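Side-chain contacts in NEQ263 (Nanoarchaeum equitans Kin4-M, PDB 5BN3), which probably binds ATP as the NeqB subunit of an unusual ATP synthase catalytic core built from NeqA and NeqB: residues B[146-151]-B[155-160]; B[171-176]-B[185-190]; B[208-213]-B[219-224]. All coordinates share one frame; numbering follows the deposited sequence.

Contact 1. Residues B[146-151]-B[155-160]; sequences QIARNV and KTIIFA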
loop_
_atom_site.group_PDB
_atom_site.type_symbol
_atom_site.label_atom_id
_atom_site.label_comp_id
_atom_site.label_asym_id
_atom_site.label_seq_id
_atom_site.Cartn_x
_atom_site.Cartn_y
_atom_site.Cartn_z
ATOM N N GLN B 146 14.231 -33.901 13.735
ATOM C CA GLN B 146 15.637 -34.278 13.864
ATOM C C GLN B 146 16.254 -33.633 15.106
ATOM O O GLN B 146 17.091 -34.236 15.779
ATOM C CB GLN B 146 16.423 -33.899 12.600
ATOM C CG GLN B 146 17.875 -34.369 12.621
ATOM C CD GLN B 146 18.586 -34.175 11.294
ATOM O OE1 GLN B 146 18.030 -33.608 10.355
ATOM N NE2 GLN B 146 19.825 -34.652 11.211
ATOM N N ILE B 147 15.825 -32.412 15.414
ATOM C CA ILE B 147 16.269 -31.732 16.627
ATOM C C ILE B 147 15.722 -32.441 17.864
ATOM O O ILE B 147 16.475 -32.768 18.781
ATOM C CB ILE B 147 15.824 -30.254 16.638
ATOM C CG1 ILE B 147 16.661 -29.435 15.651
ATOM C CG2 ILE B 147 15.953 -29.666 18.029
ATOM C CD1 ILE B 147 16.145 -28.019 15.446
ATOM N N ALA B 148 14.413 -32.680 17.879
ATOM C CA ALA B 148 13.760 -33.343 19.005
ATOM C C ALA B 148 14.355 -34.721 19.292
ATOM O O ALA B 148 14.481 -35.122 20.451
ATOM C CB ALA B 148 12.268 -33.453 18.752
ATOM N N ARG B 149 14.715 -35.438 18.231
ATOM C CA ARG B 149 15.297 -36.774 18.351
ATOM C C ARG B 149 16.595 -36.765 19.159
ATOM O O ARG B 149 16.901 -37.726 19.864
ATOM C CB ARG B 149 15.558 -37.359 16.956
ATOM C CG ARG B 149 15.946 -38.833 16.947
ATOM C CD ARG B 149 16.659 -39.213 15.657
ATOM N NE ARG B 149 15.948 -38.742 14.471
ATOM C CZ ARG B 149 16.545 -38.356 13.348
ATOM N NH1 ARG B 149 17.867 -38.385 13.253
ATOM N NH2 ARG B 149 15.822 -37.937 12.320
ATOM N N ASN B 150 17.347 -35.670 19.070
ATOM C CA ASN B 150 18.686 -35.621 19.658
ATOM C C ASN B 150 18.829 -34.835 20.966
ATOM O O ASN B 150 19.743 -35.101 21.748
ATOM C CB ASN B 150 19.701 -35.123 18.623
ATOM C CG ASN B 150 19.886 -36.096 17.474
ATOM O OD1 ASN B 150 20.401 -37.200 17.659
ATOM N ND2 ASN B 150 19.478 -35.689 16.278
ATOM N N VAL B 151 17.938 -33.877 21.208
ATOM C CA VAL B 151 18.050 -33.028 22.398
ATOM C C VAL B 151 17.061 -33.400 23.503
ATOM O O VAL B 151 17.088 -32.816 24.587
ATOM C CB VAL B 151 17.892 -31.523 22.056
ATOM C CG1 VAL B 151 18.869 -31.116 20.966
ATOM C CG2 VAL B 151 16.462 -31.215 21.630
ATOM N N LYS B 155 14.242 -36.082 28.079
ATOM C CA LYS B 155 13.239 -35.086 28.434
ATOM C C LYS B 155 11.833 -35.438 27.952
ATOM O O LYS B 155 11.663 -36.183 26.986
ATOM C CB LYS B 155 13.644 -33.717 27.870
ATOM C CG LYS B 155 15.069 -33.293 28.198
ATOM C CD LYS B 155 15.411 -31.965 27.538
ATOM C CE LYS B 155 16.839 -31.543 27.832
ATOM N NZ LYS B 155 17.830 -32.508 27.290
ATOM N N THR B 156 10.830 -34.892 28.632
ATOM C CA THR B 156 9.455 -34.976 28.157
ATOM C C THR B 156 9.289 -34.035 26.966
ATOM O O THR B 156 9.700 -32.873 27.023
ATOM C CB THR B 156 8.457 -34.568 29.258
ATOM O OG1 THR B 156 8.613 -35.427 30.395
ATOM C CG2 THR B 156 7.030 -34.667 28.749
ATOM N N ILE B 157 8.704 -34.536 25.883
ATOM C CA ILE B 157 8.404 -33.695 24.729
ATOM C C ILE B 157 6.925 -33.333 24.729
ATOM O O ILE B 157 6.068 -34.208 24.827
ATOM C CB ILE B 157 8.744 -34.407 23.406
ATOM C CG1 ILE B 157 10.244 -34.698 23.332
ATOM C CG2 ILE B 157 8.327 -33.559 22.215
ATOM C CD1 ILE B 157 10.654 -35.472 22.099
ATOM N N ILE B 158 6.624 -32.044 24.629
ATOM C CA ILE B 158 5.241 -31.612 24.464
ATOM C C ILE B 158 5.063 -30.994 23.082
ATOM O O ILE B 158 5.761 -30.044 22.718
ATOM C CB ILE B 158 4.810 -30.627 25.566
ATOM C CG1 ILE B 158 4.931 -31.301 26.936
ATOM C CG2 ILE B 158 3.382 -30.156 25.337
ATOM C CD1 ILE B 158 4.534 -30.418 28.096
ATOM N N PHE B 159 4.135 -31.552 22.312
ATOM C CA PHE B 159 3.887 -31.111 20.947
ATOM C C PHE B 159 2.519 -30.452 20.841
ATOM O O PHE B 159 1.496 -31.083 21.109
ATOM C CB PHE B 159 3.982 -32.303 19.991
ATOM C CG PHE B 159 3.618 -31.981 18.569
ATOM C CD1 PHE B 159 4.172 -30.886 17.923
ATOM C CD2 PHE B 159 2.741 -32.794 17.868
ATOM C CE1 PHE B 159 3.842 -30.599 16.610
ATOM C CE2 PHE B 159 2.409 -32.515 16.556
ATOM C CZ PHE B 159 2.962 -31.413 15.925
ATOM N N ALA B 160 2.508 -29.176 20.466
ATOM C CA ALA B 160 1.259 -28.461 20.239
ATOM C C ALA B 160 1.026 -28.272 18.747
ATOM O O ALA B 160 1.744 -27.514 18.091
ATOM C CB ALA B 160 1.276 -27.122 20.940
#

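Contact 2. Residues B[171-176]-B[185-190]; sequences MFIDEF and SAIFIS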
loop_
_atom_site.group_PDB
_atom_site.type_symbol
_atom_site.label_atom_id
_atom_site.label_comp_id
_atom_site.label_asym_id
_atom_site.label_seq_id
_atom_site.Cartn_x
_atom_site.Cartn_y
_atom_site.Cartn_z
ATOM N N MET B 171 2.640 -37.012 10.862
ATOM C CA MET B 171 4.071 -37.142 10.590
ATOM C C MET B 171 4.865 -37.094 11.891
ATOM O O MET B 171 5.818 -37.852 12.077
ATOM C CB MET B 171 4.542 -36.030 9.648
ATOM C CG MET B 171 6.031 -36.055 9.349
ATOM S SD MET B 171 6.632 -34.540 8.575
ATOM C CE MET B 171 5.508 -34.394 7.187
ATOM N N PHE B 172 4.459 -36.204 12.792
ATOM C CA PHE B 172 5.086 -36.089 14.105
ATOM C C PHE B 172 4.811 -37.322 14.959
ATOM O O PHE B 172 5.737 -37.934 15.492
ATOM C CB PHE B 172 4.575 -34.843 14.832
ATOM C CG PHE B 172 5.252 -33.570 14.410
ATOM C CD1 PHE B 172 4.859 -32.907 13.257
ATOM C CD2 PHE B 172 6.274 -33.031 15.175
ATOM C CE1 PHE B 172 5.481 -31.732 12.872
ATOM C CE2 PHE B 172 6.899 -31.857 14.796
ATOM C CZ PHE B 172 6.502 -31.207 13.644
ATOM N N ILE B 173 3.531 -37.663 15.096
ATOM C CA ILE B 173 3.101 -38.812 15.892
ATOM C C ILE B 173 3.799 -40.103 15.463
ATOM O O ILE B 173 4.298 -40.859 16.301
ATOM C CB ILE B 173 1.565 -39.001 15.810
ATOM C CG1 ILE B 173 0.846 -37.850 16.521
ATOM C CG2 ILE B 173 1.143 -40.327 16.418
ATOM C CD1 ILE B 173 -0.668 -37.908 16.408
ATOM N N ASP B 174 3.841 -40.346 14.156
ATOM C CA ASP B 174 4.462 -41.556 13.622
ATOM C C ASP B 174 5.970 -41.625 13.881
ATOM O O ASP B 174 6.504 -42.699 14.148
ATOM C CB ASP B 174 4.159 -41.703 12.125
ATOM C CG ASP B 174 2.693 -42.003 11.849
ATOM O OD1 ASP B 174 1.944 -42.287 12.809
ATOM O OD2 ASP B 174 2.294 -41.966 10.665
ATOM N N GLU B 175 6.653 -40.486 13.804
ATOM C CA GLU B 175 8.091 -40.437 14.078
ATOM C C GLU B 175 8.375 -40.648 15.562
ATOM O O GLU B 175 9.333 -41.331 15.929
ATOM C CB GLU B 175 8.689 -39.106 13.599
ATOM C CG GLU B 175 10.169 -38.906 13.924
ATOM C CD GLU B 175 11.108 -39.597 12.943
ATOM O OE1 GLU B 175 10.646 -40.467 12.175
ATOM O OE2 GLU B 175 12.313 -39.265 12.941
ATOM N N PHE B 176 7.533 -40.070 16.417
ATOM C CA PHE B 176 7.662 -40.260 17.861
ATOM C C PHE B 176 7.441 -41.724 18.234
ATOM O O PHE B 176 8.077 -42.244 19.150
ATOM C CB PHE B 176 6.676 -39.362 18.616
ATOM C CG PHE B 176 7.064 -37.909 18.627
ATOM C CD1 PHE B 176 8.381 -37.526 18.413
ATOM C CD2 PHE B 176 6.113 -36.924 18.854
ATOM C CE1 PHE B 176 8.742 -36.189 18.426
ATOM C CE2 PHE B 176 6.468 -35.585 18.866
ATOM C CZ PHE B 176 7.785 -35.218 18.652
ATOM N N SER B 185 5.862 -38.417 25.773
ATOM C CA SER B 185 5.382 -37.236 25.071
ATOM C C SER B 185 3.918 -36.963 25.388
ATOM O O SER B 185 3.148 -37.887 25.654
ATOM C CB SER B 185 5.564 -37.400 23.562
ATOM O OG SER B 185 6.929 -37.582 23.237
ATOM N N ALA B 186 3.547 -35.688 25.372
ATOM C CA ALA B 186 2.150 -35.286 25.471
ATOM C C ALA B 186 1.822 -34.471 24.231
ATOM O O ALA B 186 2.517 -33.502 23.923
ATOM C CB ALA B 186 1.909 -34.474 26.727
ATOM N N ILE B 187 0.774 -34.865 23.517
ATOM C CA ILE B 187 0.442 -34.232 22.245
ATOM C C ILE B 187 -0.922 -33.545 22.284
ATOM O O ILE B 187 -1.927 -34.152 22.662
ATOM C CB ILE B 187 0.502 -35.256 21.091
ATOM C CG1 ILE B 187 1.918 -35.832 20.982
ATOM C CG2 ILE B 187 0.096 -34.618 19.777
ATOM C CD1 ILE B 187 2.061 -36.946 19.966
ATOM N N PHE B 188 -0.947 -32.272 21.897
ATOM C CA PHE B 188 -2.182 -31.495 21.889
ATOM C C PHE B 188 -2.487 -31.023 20.472
ATOM O O PHE B 188 -1.667 -30.356 19.838
ATOM C CB PHE B 188 -2.072 -30.310 22.852
ATOM C CG PHE B 188 -1.854 -30.718 24.284
ATOM C CD1 PHE B 188 -0.574 -30.913 24.780
ATOM C CD2 PHE B 188 -2.934 -30.918 25.131
ATOM C CE1 PHE B 188 -0.373 -31.296 26.098
ATOM C CE2 PHE B 188 -2.743 -31.299 26.449
ATOM C CZ PHE B 188 -1.460 -31.489 26.934
ATOM N N ILE B 189 -3.669 -31.379 19.979
ATOM C CA ILE B 189 -4.018 -31.148 18.582
ATOM C C ILE B 189 -5.337 -30.400 18.420
ATOM O O ILE B 189 -6.373 -30.845 18.911
ATOM C CB ILE B 189 -4.124 -32.487 17.816
ATOM C CG1 ILE B 189 -2.790 -33.237 17.863
ATOM C CG2 ILE B 189 -4.554 -32.254 16.375
ATOM C CD1 ILE B 189 -2.875 -34.673 17.388
ATOM N N SER B 190 -5.296 -29.259 17.738
ATOM C CA SER B 190 -6.518 -28.619 17.260
ATOM C C SER B 190 -6.533 -28.699 15.739
ATOM O O SER B 190 -5.581 -28.271 15.082
ATOM C CB SER B 190 -6.612 -27.165 17.728
ATOM O OG SER B 190 -5.456 -26.427 17.374
#

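Contact 3. Residues B[208-213]-B[219-224]; sequences TLAEYL and RDVLVL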
loop_
_atom_site.group_PDB
_atom_site.type_symbol
_atom_site.label_atom_id
_atom_site.label_comp_id
_atom_site.label_asym_id
_atom_site.label_seq_id
_atom_site.Cartn_x
_atom_site.Cartn_y
_atom_site.Cartn_z
ATOM N N THR B 208 0.873 -24.823 30.007
ATOM C CA THR B 208 0.447 -24.998 31.392
ATOM C C THR B 208 0.977 -26.328 31.921
ATOM O O THR B 208 1.472 -26.405 33.046
ATOM C CB THR B 208 -1.087 -24.952 31.527
ATOM O OG1 THR B 208 -1.558 -23.650 31.160
ATOM C CG2 THR B 208 -1.508 -25.247 32.958
ATOM N N LEU B 209 0.888 -27.370 31.100
ATOM C CA LEU B 209 1.457 -28.666 31.457
ATOM C C LEU B 209 2.975 -28.575 31.552
ATOM O O LEU B 209 3.582 -29.142 32.458
ATOM C CB LEU B 209 1.066 -29.734 30.431
ATOM C CG LEU B 209 1.730 -31.097 30.652
ATOM C CD1 LEU B 209 1.263 -31.707 31.963
ATOM C CD2 LEU B 209 1.470 -32.052 29.498
ATOM N N ALA B 210 3.583 -27.853 30.616
ATOM C CA ALA B 210 5.035 -27.716 30.580
ATOM C C ALA B 210 5.578 -27.036 31.833
ATOM O O ALA B 210 6.598 -27.454 32.381
ATOM C CB ALA B 210 5.458 -26.955 29.342
ATOM N N GLU B 211 4.899 -25.981 32.275
ATOM C CA GLU B 211 5.304 -25.252 33.476
ATOM C C GLU B 211 5.147 -26.112 34.724
ATOM O O GLU B 211 5.939 -26.006 35.661
ATOM C CB GLU B 211 4.487 -23.968 33.628
ATOM C CG GLU B 211 4.852 -22.866 32.647
ATOM C CD GLU B 211 3.910 -21.683 32.738
ATOM O OE1 GLU B 211 2.779 -21.858 33.245
ATOM O OE2 GLU B 211 4.299 -20.577 32.308
ATOM N N TYR B 212 4.116 -26.951 34.741
ATOM C CA TYR B 212 3.902 -27.873 35.848
ATOM C C TYR B 212 5.027 -28.898 35.906
ATOM O O TYR B 212 5.626 -29.117 36.956
ATOM C CB TYR B 212 2.549 -28.581 35.707
ATOM C CG TYR B 212 2.337 -29.691 36.711
ATOM C CD1 TYR B 212 1.976 -29.407 38.021
ATOM C CD2 TYR B 212 2.497 -31.021 36.350
ATOM C CE1 TYR B 212 1.783 -30.416 38.943
ATOM C CE2 TYR B 212 2.308 -32.038 37.266
ATOM C CZ TYR B 212 1.949 -31.729 38.559
ATOM O OH TYR B 212 1.758 -32.737 39.474
ATOM N N LEU B 213 5.313 -29.522 34.769
ATOM C CA LEU B 213 6.350 -30.546 34.694
ATOM C C LEU B 213 7.744 -29.995 35.002
ATOM O O LEU B 213 8.523 -30.619 35.724
ATOM C CB LEU B 213 6.338 -31.214 33.314
ATOM C CG LEU B 213 5.116 -32.068 32.967
ATOM C CD1 LEU B 213 5.236 -32.667 31.573
ATOM C CD2 LEU B 213 4.944 -33.165 33.995
ATOM N N ARG B 219 11.633 -30.950 36.055
ATOM C CA ARG B 219 12.111 -31.625 34.850
ATOM C C ARG B 219 12.619 -30.645 33.800
ATOM O O ARG B 219 12.309 -29.453 33.840
ATOM C CB ARG B 219 10.988 -32.455 34.218
ATOM C CG ARG B 219 10.418 -33.562 35.088
ATOM C CD ARG B 219 9.202 -34.184 34.410
ATOM N NE ARG B 219 8.637 -35.301 35.163
ATOM C CZ ARG B 219 8.903 -36.579 34.914
ATOM N NH1 ARG B 219 9.727 -36.907 33.930
ATOM N NH2 ARG B 219 8.346 -37.531 35.649
ATOM N N ASP B 220 13.403 -31.162 32.859
ATOM C CA ASP B 220 13.736 -30.420 31.653
ATOM C C ASP B 220 12.730 -30.820 30.583
ATOM O O ASP B 220 12.531 -32.005 30.321
ATOM C CB ASP B 220 15.164 -30.736 31.200
ATOM C CG ASP B 220 16.212 -30.178 32.144
ATOM O OD1 ASP B 220 15.988 -29.082 32.703
ATOM O OD2 ASP B 220 17.261 -30.832 32.330
ATOM N N VAL B 221 12.081 -29.829 29.979
ATOM C CA VAL B 221 11.008 -30.086 29.027
ATOM C C VAL B 221 11.306 -29.455 27.666
ATOM O O VAL B 221 11.847 -28.348 27.593
ATOM C CB VAL B 221 9.659 -29.556 29.569
ATOM C CG1 VAL B 221 8.551 -29.736 28.547
ATOM C CG2 VAL B 221 9.296 -30.267 30.859
ATOM N N LEU B 222 10.977 -30.170 26.593
ATOM C CA LEU B 222 11.059 -29.615 25.246
ATOM C C LEU B 222 9.658 -29.400 24.684
ATOM O O LEU B 222 8.863 -30.339 24.596
ATOM C CB LEU B 222 11.846 -30.545 24.319
ATOM C CG LEU B 222 11.861 -30.114 22.851
ATOM C CD1 LEU B 222 12.600 -28.800 22.711
ATOM C CD2 LEU B 222 12.487 -31.181 21.959
ATOM N N VAL B 223 9.352 -28.163 24.306
ATOM C CA VAL B 223 8.055 -27.862 23.712
ATOM C C VAL B 223 8.200 -27.473 22.244
ATOM O O VAL B 223 8.933 -26.541 21.906
ATOM C CB VAL B 223 7.317 -26.743 24.473
ATOM C CG1 VAL B 223 5.938 -26.519 23.870
ATOM C CG2 VAL B 223 7.188 -27.098 25.938
ATOM N N LEU B 224 7.506 -28.207 21.377
ATOM C CA LEU B 224 7.447 -27.887 19.956
ATOM C C LEU B 224 6.036 -27.413 19.616
ATOM O O LEU B 224 5.055 -28.053 20.003
ATOM C CB LEU B 224 7.783 -29.124 19.118
ATOM C CG LEU B 224 9.071 -29.887 19.441
ATOM C CD1 LEU B 224 9.159 -31.165 18.623
ATOM C CD2 LEU B 224 10.281 -29.016 19.182
#

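Contact 1. Residues B[146-151]-B[155-160]
The flat peptide carbonyl of V151, the last residue of helix 140-151, receives the ammonium group of K155, with NZ 2.8 Å from V151 O and 26° out of the carbonyl plane. Another flat group of the helix, the guanidinium of R149, takes no part: R149 points away from the strand, and Q146 CA lies over one face of the guanidinium, offset from its centre. K155 CG lies beside its own backbone N, and the chain runs extended until a bend at its last torsion (chi4 62°) swings NZ back to the carbonyl. On the way CD and CE both pass V151 O at 3.5 Å, so the aliphatic chain lies alongside the oxygen that its tip grips. A positive charge at this carbonyl-rich helix end is probably favoured by the helix dipole. A leucine here would lack the ammonium, and V151 O would probably be left without this charged donor at the helix end. Deeper in, the meeting is apolar: I157 CD1 reaches A148 CB at 4.2 Å, the small alanine letting the isoleucine tip come up to the helix. This packing belongs to the P-loop NTPase-type nucleotide-binding domain. Helix 140-151 rests on strand 156-162 and also, through A148, on L222 and L224 of the adjacent strand 220-226, while I158 points to the opposite side of the sheet and packs on helix 196-215.

Contact 2. Residues B[171-176]-B[185-190]
I173 and F176 of helix 166-178 settle on I187 and I189 of strand 185-190, closing the beta-alpha-beta crossover that starts from strand 156-162. The short helical and strand segments run nearly antiparallel, at 167°, with their axes 11.0 Å apart, a gap spanned by long side chains. I173 and F176, three residues apart on one side of the helix, form the two walls of a hollow, and the terminal methyl of I187 is the bump that enters it. One wall is I173 CG1, 3.8 Å from I187 CD1; the other is the F176 ring. Farther along the strand, the end of I173 extends past I187 to rest its CD1 against I189 CD1 at 4.0 Å, and both of these isoleucines also touch I73 of strand 73-75. I187 carries CG1 beside its backbone N (chi1 -61°) and extends it from there, which brings CD1 to the helix; I189 has much the same shape. F172 starts toward the strand, but its ring turns off to stack with F159 and to pack on L145 of helix 140-151. S185, the strand residue whose CA is nearest that of F176, has OG bonded to A181 O in the connecting loop. The phenylalanine wall is met edge-on: I187 CD1 lies close to the F176 ring plane, 4.2 Å from CD2.

Contact 3. Residues B[208-213]-B[219-224]
A210 and L213 of helix 196-215 press onto V221 and V223 of strand 220-226, in the nucleotide-binding domain, with the short segments almost antiparallel (164°) and their axes 8.5 Å apart. The close side is built round A210. Its CB approaches V223 CG2 to 3.8 Å and V221 CG1 to 4.2 Å, so that one methyl bridges two strand residues that point the same way. A210 CA lies 6.6 Å from V221 CA, and the chains approach further at L213 and R219. L213 extends the apolar patch by one turn, its CB resting 4.0 Å from V221 CG2. V221 serves both helix residues with different branches: with CG1 anti to the backbone N (chi1 176°), CG1 faces A210 CB, while CG2 meets L213 CB and also A210 O. I274 of the neighbouring strand 273-281 also packs on A210 and V223, and I158 of strand 156-162 on A210. The looser side is the R219 end, partly exposed. R219 N bonds L213 O at 3.1 Å, a bent main-chain bond, while the first carbons of the arginine chain pass the same oxygen, CB at 3.4 Å. From there the arginine side chain runs out extended; L213 CD2 approaches its guanidinium obliquely, and NH2 makes a salt bridge with E67 elsewhere in the chain. The chemistry thus divides in two. The buried part relies on the fit of small apolar groups, whereas the polar link joining the segments uses main-chain atoms at the partly exposed end, so it probably depends more on the path of the chain than on the arginine's charge, which is engaged by E67.

Overall arrangement
Strand 156-162 joins all three contacts: it pairs with strand 185-190 of contact 2 on one edge, with F159 O 2.8 Å from F188 N, and strand 220-226 of contact 3 on the other, with I158 N 2.8 Å from L222 O, both probable hydrogen bonds. Contacts 1 and 2 lie on one face of the sheet and contact 3 on the other, where L209 CD2 meets A186 CB at 3.7 Å. Contact 1 is central, about 10 Å centre to centre from contact 2 and about 11 Å from contact 3, themselves about 15 Å apart. All three lie away from R326, seen to contact ADP in a structure of this protein, though none is bound to this chain.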